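Local coordinates for protein 4-hydroxyphenylpyruvate dioxygenase (PDB 5HMQ) that catalyses the metal-dependent dehydration of 3-dehydroshikimate to protocatechuate, a step in the degradation of quinate and shikimate, at residues C[293-304]-C[362-373]. Residues are numbered along the deposited sequence; the frame is centred on the assembly and turned at random.
Sequences SAYDGVEFLEFA and PSLCATALRVKD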
ATOM      1  N   SER C 293      24.907   5.656 -18.434  1.00 55.13           N
ATOM      2  CA  SER C 293      25.764   6.812 -18.642  1.00 54.58           C
ATOM      3  C   SER C 293      26.427   7.229 -17.335  1.00 56.82           C
ATOM      4  O   SER C 293      25.898   7.007 -16.242  1.00 53.13           O
ATOM      5  CB  SER C 293      24.961   7.977 -19.214  1.00 53.71           C
ATOM      6  OG  SER C 293      25.719   9.175 -19.192  1.00 54.24           O
ATOM      7  N   ALA C 294      27.600   7.847 -17.458  1.00 56.85           N
ATOM      8  CA  ALA C 294      28.235   8.476 -16.311  1.00 52.29           C
ATOM      9  C   ALA C 294      27.506   9.766 -15.954  1.00 50.43           C
ATOM     10  O   ALA C 294      26.902  10.421 -16.809  1.00 51.53           O
ATOM     11  CB  ALA C 294      29.707   8.764 -16.601  1.00 53.84           C
ATOM     12  N   TYR C 295      27.562  10.128 -14.675  1.00 48.56           N
ATOM     13  CA  TYR C 295      26.852  11.292 -14.167  1.00 47.81           C
ATOM     14  C   TYR C 295      27.828  12.334 -13.646  1.00 48.08           C
ATOM     15  O   TYR C 295      28.939  12.011 -13.216  1.00 49.00           O
ATOM     16  CB  TYR C 295      25.882  10.903 -13.048  1.00 47.16           C
ATOM     17  CG  TYR C 295      24.960   9.769 -13.418  1.00 50.20           C
ATOM     18  CD1 TYR C 295      23.950   9.949 -14.352  1.00 49.15           C
ATOM     19  CD2 TYR C 295      25.102   8.518 -12.836  1.00 48.16           C
ATOM     20  CE1 TYR C 295      23.105   8.915 -14.696  1.00 47.71           C
ATOM     21  CE2 TYR C 295      24.263   7.477 -13.174  1.00 51.55           C
ATOM     22  CZ  TYR C 295      23.267   7.682 -14.105  1.00 49.66           C
ATOM     23  OH  TYR C 295      22.429   6.650 -14.445  1.00 49.38           O
ATOM     24  N   ASP C 296      27.395  13.591 -13.681  1.00 50.96           N
ATOM     25  CA  ASP C 296      28.119  14.712 -13.091  1.00 51.54           C
ATOM     26  C   ASP C 296      27.175  15.541 -12.225  1.00 50.96           C
ATOM     27  O   ASP C 296      27.072  16.763 -12.353  1.00 49.89           O
ATOM     28  CB  ASP C 296      28.775  15.569 -14.171  1.00 52.15           C
ATOM     29  CG  ASP C 296      29.751  16.578 -13.599  1.00 52.13           C
ATOM     30  OD1 ASP C 296      30.342  16.293 -12.537  1.00 53.15           O
ATOM     31  OD2 ASP C 296      29.926  17.653 -14.208  1.00 52.39           O
ATOM     32  N   GLY C 297      26.467  14.866 -11.324  1.00 51.68           N
ATOM     33  CA  GLY C 297      25.581  15.546 -10.399  1.00 52.52           C
ATOM     34  C   GLY C 297      24.280  16.005 -11.038  1.00 50.69           C
ATOM     35  O   GLY C 297      23.884  15.572 -12.127  1.00 47.14           O
ATOM     36  N   VAL C 298      23.601  16.898 -10.325  1.00 50.61           N
ATOM     37  CA  VAL C 298      22.299  17.414 -10.731  1.00 48.92           C
ATOM     38  C   VAL C 298      22.498  18.666 -11.575  1.00 50.94           C
ATOM     39  O   VAL C 298      23.217  19.589 -11.174  1.00 50.79           O
ATOM     40  CB  VAL C 298      21.422  17.714  -9.504  1.00 47.61           C
ATOM     41  CG1 VAL C 298      20.132  18.398  -9.928  1.00 45.51           C
ATOM     42  CG2 VAL C 298      21.129  16.437  -8.733  1.00 45.64           C
ATOM     43  N   GLU C 299      21.861  18.699 -12.748  1.00 53.02           N
ATOM     44  CA  GLU C 299      21.896  19.906 -13.566  1.00 52.08           C
ATOM     45  C   GLU C 299      21.004  20.994 -12.980  1.00 50.92           C
ATOM     46  O   GLU C 299      21.449  22.131 -12.780  1.00 50.63           O
ATOM     47  CB  GLU C 299      21.490  19.590 -15.005  1.00 50.64           C
ATOM     48  CG  GLU C 299      21.453  20.818 -15.899  1.00 52.23           C
ATOM     49  CD  GLU C 299      22.744  21.614 -15.860  1.00 53.18           C
ATOM     50  OE1 GLU C 299      23.828  21.012 -16.002  1.00 55.12           O
ATOM     51  OE2 GLU C 299      22.672  22.846 -15.672  1.00 53.02           O
ATOM     52  N   PHE C 300      19.742  20.672 -12.704  1.00 48.26           N
ATOM     53  CA  PHE C 300      18.888  21.612 -11.993  1.00 48.38           C
ATOM     54  C   PHE C 300      17.749  20.867 -11.313  1.00 49.55           C
ATOM     55  O   PHE C 300      17.416  19.733 -11.667  1.00 50.12           O
ATOM     56  CB  PHE C 300      18.345  22.719 -12.915  1.00 48.91           C
ATOM     57  CG  PHE C 300      17.464  22.229 -14.039  1.00 49.53           C
ATOM     58  CD1 PHE C 300      16.141  21.872 -13.812  1.00 48.17           C
ATOM     59  CD2 PHE C 300      17.948  22.178 -15.337  1.00 48.32           C
ATOM     60  CE1 PHE C 300      15.337  21.438 -14.848  1.00 47.38           C
ATOM     61  CE2 PHE C 300      17.145  21.753 -16.379  1.00 48.69           C
ATOM     62  CZ  PHE C 300      15.839  21.379 -16.134  1.00 46.19           C
ATOM     63  N   LEU C 301      17.169  21.529 -10.317  1.00 46.69           N
ATOM     64  CA  LEU C 301      15.942  21.094  -9.670  1.00 46.14           C
ATOM     65  C   LEU C 301      14.793  21.953 -10.176  1.00 45.69           C
ATOM     66  O   LEU C 301      14.936  23.171 -10.318  1.00 47.58           O
ATOM     67  CB  LEU C 301      16.052  21.210  -8.148  1.00 45.45           C
ATOM     68  CG  LEU C 301      17.177  20.441  -7.449  1.00 46.19           C
ATOM     69  CD1 LEU C 301      17.140  20.689  -5.949  1.00 46.55           C
ATOM     70  CD2 LEU C 301      17.078  18.954  -7.741  1.00 45.73           C
ATOM     71  N   GLU C 302      13.666  21.315 -10.476  1.00 44.90           N
ATOM     72  CA  GLU C 302      12.468  22.008 -10.937  1.00 45.05           C
ATOM     73  C   GLU C 302      11.370  21.844  -9.892  1.00 45.54           C
ATOM     74  O   GLU C 302      10.953  20.720  -9.595  1.00 45.48           O
ATOM     75  CB  GLU C 302      12.001  21.477 -12.293  1.00 43.18           C
ATOM     76  CG  GLU C 302      10.799  22.225 -12.857  1.00 46.93           C
ATOM     77  CD  GLU C 302      10.309  21.662 -14.181  1.00 49.84           C
ATOM     78  OE1 GLU C 302      10.905  20.682 -14.677  1.00 48.95           O
ATOM     79  OE2 GLU C 302       9.321  22.201 -14.724  1.00 51.41           O
ATOM     80  N   PHE C 303      10.911  22.962  -9.337  1.00 43.74           N
ATOM     81  CA  PHE C 303       9.858  22.962  -8.333  1.00 46.97           C
ATOM     82  C   PHE C 303       8.543  23.425  -8.944  1.00 47.07           C
ATOM     83  O   PHE C 303       8.511  24.371  -9.737  1.00 44.99           O
ATOM     84  CB  PHE C 303      10.217  23.864  -7.149  1.00 46.25           C
ATOM     85  CG  PHE C 303      11.220  23.265  -6.205  1.00 46.06           C
ATOM     86  CD1 PHE C 303      12.580  23.438  -6.410  1.00 44.76           C
ATOM     87  CD2 PHE C 303      10.800  22.535  -5.104  1.00 44.63           C
ATOM     88  CE1 PHE C 303      13.502  22.887  -5.534  1.00 46.58           C
ATOM     89  CE2 PHE C 303      11.714  21.983  -4.226  1.00 44.66           C
ATOM     90  CZ  PHE C 303      13.067  22.159  -4.441  1.00 43.80           C
ATOM     91  N   ALA C 304       7.460  22.752  -8.566  1.00 45.34           N
ATOM     92  CA  ALA C 304       6.119  23.115  -9.000  1.00 45.04           C
ATOM     93  C   ALA C 304       5.487  23.991  -7.928  1.00 44.98           C
ATOM     94  O   ALA C 304       5.319  23.555  -6.784  1.00 49.03           O
ATOM     95  CB  ALA C 304       5.266  21.872  -9.250  1.00 42.84           C
ATOM     96  N   PRO C 362       3.416  22.592  -3.184  1.00 48.04           N
ATOM     97  CA  PRO C 362       4.805  22.941  -3.522  1.00 45.86           C
ATOM     98  C   PRO C 362       5.704  21.727  -3.363  1.00 45.17           C
ATOM     99  O   PRO C 362       5.790  21.132  -2.288  1.00 48.82           O
ATOM    100  CB  PRO C 362       5.149  24.051  -2.522  1.00 48.06           C
ATOM    101  CG  PRO C 362       4.187  23.875  -1.400  1.00 47.51           C
ATOM    102  CD  PRO C 362       2.934  23.301  -1.986  1.00 45.80           C
ATOM    103  N   SER C 363       6.380  21.360  -4.447  1.00 42.45           N
ATOM    104  CA  SER C 363       7.052  20.070  -4.499  1.00 46.47           C
ATOM    105  C   SER C 363       8.068  20.068  -5.630  1.00 44.78           C
ATOM    106  O   SER C 363       8.058  20.933  -6.509  1.00 45.30           O
ATOM    107  CB  SER C 363       6.038  18.939  -4.690  1.00 45.66           C
ATOM    108  OG  SER C 363       5.208  19.207  -5.807  1.00 45.92           O
ATOM    109  N   LEU C 364       8.946  19.069  -5.597  1.00 41.41           N
ATOM    110  CA  LEU C 364       9.892  18.844  -6.683  1.00 44.75           C
ATOM    111  C   LEU C 364       9.200  18.019  -7.760  1.00 45.24           C
ATOM    112  O   LEU C 364       8.900  16.839  -7.554  1.00 45.98           O
ATOM    113  CB  LEU C 364      11.142  18.135  -6.175  1.00 41.94           C
ATOM    114  CG  LEU C 364      12.257  17.934  -7.204  1.00 43.37           C
ATOM    115  CD1 LEU C 364      12.921  19.259  -7.533  1.00 43.99           C
ATOM    116  CD2 LEU C 364      13.281  16.929  -6.708  1.00 43.38           C
ATOM    117  N   CYS C 365       8.936  18.639  -8.906  1.00 44.37           N
ATOM    118  CA  CYS C 365       8.258  17.954  -9.993  1.00 45.04           C
ATOM    119  C   CYS C 365       9.219  17.357 -11.009  1.00 45.83           C
ATOM    120  O   CYS C 365       8.787  16.554 -11.842  1.00 46.28           O
ATOM    121  CB  CYS C 365       7.289  18.906 -10.704  1.00 44.31           C
ATOM    122  SG  CYS C 365       8.070  20.291 -11.555  1.00 45.45           S
ATOM    123  N   ALA C 366      10.497  17.724 -10.970  1.00 45.13           N
ATOM    124  CA  ALA C 366      11.453  17.165 -11.914  1.00 45.54           C
ATOM    125  C   ALA C 366      12.871  17.437 -11.440  1.00 47.21           C
ATOM    126  O   ALA C 366      13.127  18.398 -10.709  1.00 48.56           O
ATOM    127  CB  ALA C 366      11.250  17.734 -13.320  1.00 44.15           C
ATOM    128  N   THR C 367      13.787  16.574 -11.872  1.00 48.59           N
ATOM    129  CA  THR C 367      15.214  16.739 -11.639  1.00 47.63           C
ATOM    130  C   THR C 367      15.949  16.501 -12.945  1.00 49.53           C
ATOM    131  O   THR C 367      15.766  15.456 -13.581  1.00 51.40           O
ATOM    132  CB  THR C 367      15.735  15.771 -10.572  1.00 45.78           C
ATOM    133  OG1 THR C 367      15.079  16.032  -9.326  1.00 49.07           O
ATOM    134  CG2 THR C 367      17.237  15.933 -10.392  1.00 44.67           C
ATOM    135  N   ALA C 368      16.760  17.474 -13.351  1.00 48.05           N
ATOM    136  CA  ALA C 368      17.649  17.297 -14.490  1.00 47.06           C
ATOM    137  C   ALA C 368      18.982  16.749 -14.004  1.00 48.99           C
ATOM    138  O   ALA C 368      19.615  17.331 -13.113  1.00 49.57           O
ATOM    139  CB  ALA C 368      17.859  18.607 -15.246  1.00 46.84           C
ATOM    140  N   LEU C 369      19.398  15.627 -14.582  1.00 48.23           N
ATOM    141  CA  LEU C 369      20.657  14.989 -14.234  1.00 48.44           C
ATOM    142  C   LEU C 369      21.701  15.309 -15.296  1.00 49.95           C
ATOM    143  O   LEU C 369      21.401  15.308 -16.497  1.00 48.48           O
ATOM    144  CB  LEU C 369      20.467  13.476 -14.121  1.00 49.14           C
ATOM    145  CG  LEU C 369      19.247  12.997 -13.344  1.00 49.81           C
ATOM    146  CD1 LEU C 369      19.061  11.502 -13.581  1.00 50.33           C
ATOM    147  CD2 LEU C 369      19.363  13.313 -11.848  1.00 50.61           C
ATOM    148  N   ARG C 370      22.932  15.565 -14.855  1.00 50.36           N
ATOM    149  CA  ARG C 370      24.039  15.755 -15.785  1.00 50.01           C
ATOM    150  C   ARG C 370      24.561  14.391 -16.202  1.00 48.99           C
ATOM    151  O   ARG C 370      25.188  13.693 -15.403  1.00 53.95           O
ATOM    152  CB  ARG C 370      25.148  16.585 -15.154  1.00 53.44           C
ATOM    153  CG  ARG C 370      24.863  18.066 -15.046  1.00 54.92           C
ATOM    154  CD  ARG C 370      26.158  18.848 -14.949  1.00 56.82           C
ATOM    155  NE  ARG C 370      25.926  20.249 -14.615  1.00 59.61           N
ATOM    156  CZ  ARG C 370      26.096  20.768 -13.403  1.00 59.53           C
ATOM    157  NH1 ARG C 370      26.504  20.002 -12.399  1.00 55.57           N
ATOM    158  NH2 ARG C 370      25.862  22.057 -13.198  1.00 61.92           N
ATOM    159  N   VAL C 371      24.304  14.006 -17.446  1.00 53.67           N
ATOM    160  CA  VAL C 371      24.744  12.721 -17.973  1.00 57.52           C
ATOM    161  C   VAL C 371      25.767  12.970 -19.072  1.00 56.88           C
ATOM    162  O   VAL C 371      25.631  13.915 -19.859  1.00 55.41           O
ATOM    163  CB  VAL C 371      23.563  11.872 -18.486  1.00 57.20           C
ATOM    164  CG1 VAL C 371      22.629  11.524 -17.338  1.00 54.90           C
ATOM    165  CG2 VAL C 371      22.809  12.596 -19.592  1.00 55.32           C
ATOM    166  N   LYS C 372      26.801  12.128 -19.114  1.00 57.02           N
ATOM    167  CA  LYS C 372      27.830  12.272 -20.138  1.00 59.45           C
ATOM    168  C   LYS C 372      27.343  11.773 -21.490  1.00 61.97           C
ATOM    169  O   LYS C 372      27.590  12.415 -22.518  1.00 63.10           O
ATOM    170  CB  LYS C 372      29.098  11.531 -19.722  1.00 62.11           C
ATOM    171  CG  LYS C 372      30.229  11.660 -20.721  1.00 65.71           C
ATOM    172  CD  LYS C 372      31.514  11.092 -20.162  1.00 67.62           C
ATOM    173  CE  LYS C 372      32.689  11.410 -21.060  1.00 68.35           C
ATOM    174  NZ  LYS C 372      33.961  11.436 -20.288  1.00 68.48           N
ATOM    175  N   ASP C 373      26.656  10.635 -21.506  1.00 58.70           N
ATOM    176  CA  ASP C 373      26.137  10.030 -22.729  1.00 59.76           C
ATOM    177  C   ASP C 373      24.614  10.049 -22.633  1.00 61.96           C
ATOM    178  O   ASP C 373      24.012   9.172 -22.006  1.00 63.47           O
ATOM    179  CB  ASP C 373      26.683   8.615 -22.906  1.00 55.32           C
ATOM    180  CG  ASP C 373      26.441   8.060 -24.297  1.00 56.36           C
ATOM    181  OD1 ASP C 373      25.572   8.592 -25.017  1.00 56.18           O
ATOM    182  OD2 ASP C 373      27.131   7.088 -24.672  1.00 57.93           O
TER
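With CG turned away from its own carbonyl carbon (chi1 -75°) and the chain extended as far as NE, Arg370 reaches across to the neighbouring strand, where Glu299 folds back at chi2 (53°) to meet it. The two side chains cross at about a right angle, and the salt bridge from Arg370 NE to Glu299 OE1 is short, 2.6 Å, but the N-H points well off the oxygen, so as a hydrogen bond it is weak. A straighter though longer bond helps orient the guanidinium: Arg370 NH1 gives a hydrogen to Asp296 O at 3.3 Å, within the guanidinium plane, while Val298 O sits over one face. Asp340 is a second partner of NH1, and Tyr424 binds the other carboxylate oxygen of Glu299.

Residues 295-304 and 363-371 are antiparallel neighbours within the mixed sheet of the first VOC module, in the dioxygenase-like half of this fusion protein. Two of the shifts in register along their ladder are classic bulges. Glu299 and Phe300 both face Ala368, whose O accepts from Glu299 N at 2.7 Å and only weakly from Phe300 N; farther along, Cys365 N and, weakly, Ala366 N both give to Glu302 O.

The two faces of the ribbon are packed differently. On one, Ala368 CB stands 3.4 Å from the Phe300 ring centroid, almost on its normal, and the carboxylate of Glu302 is held by Tyr412 and Asn346. On the other, Leu364 CD1 lies over the Phe303 ring, 4.2 Å from its centroid, and also touches Leu301 CB. At the far end, Ser293 OG accepts from Asp373 N at 2.9 Å, just where Asp373 caps the helix 374-383.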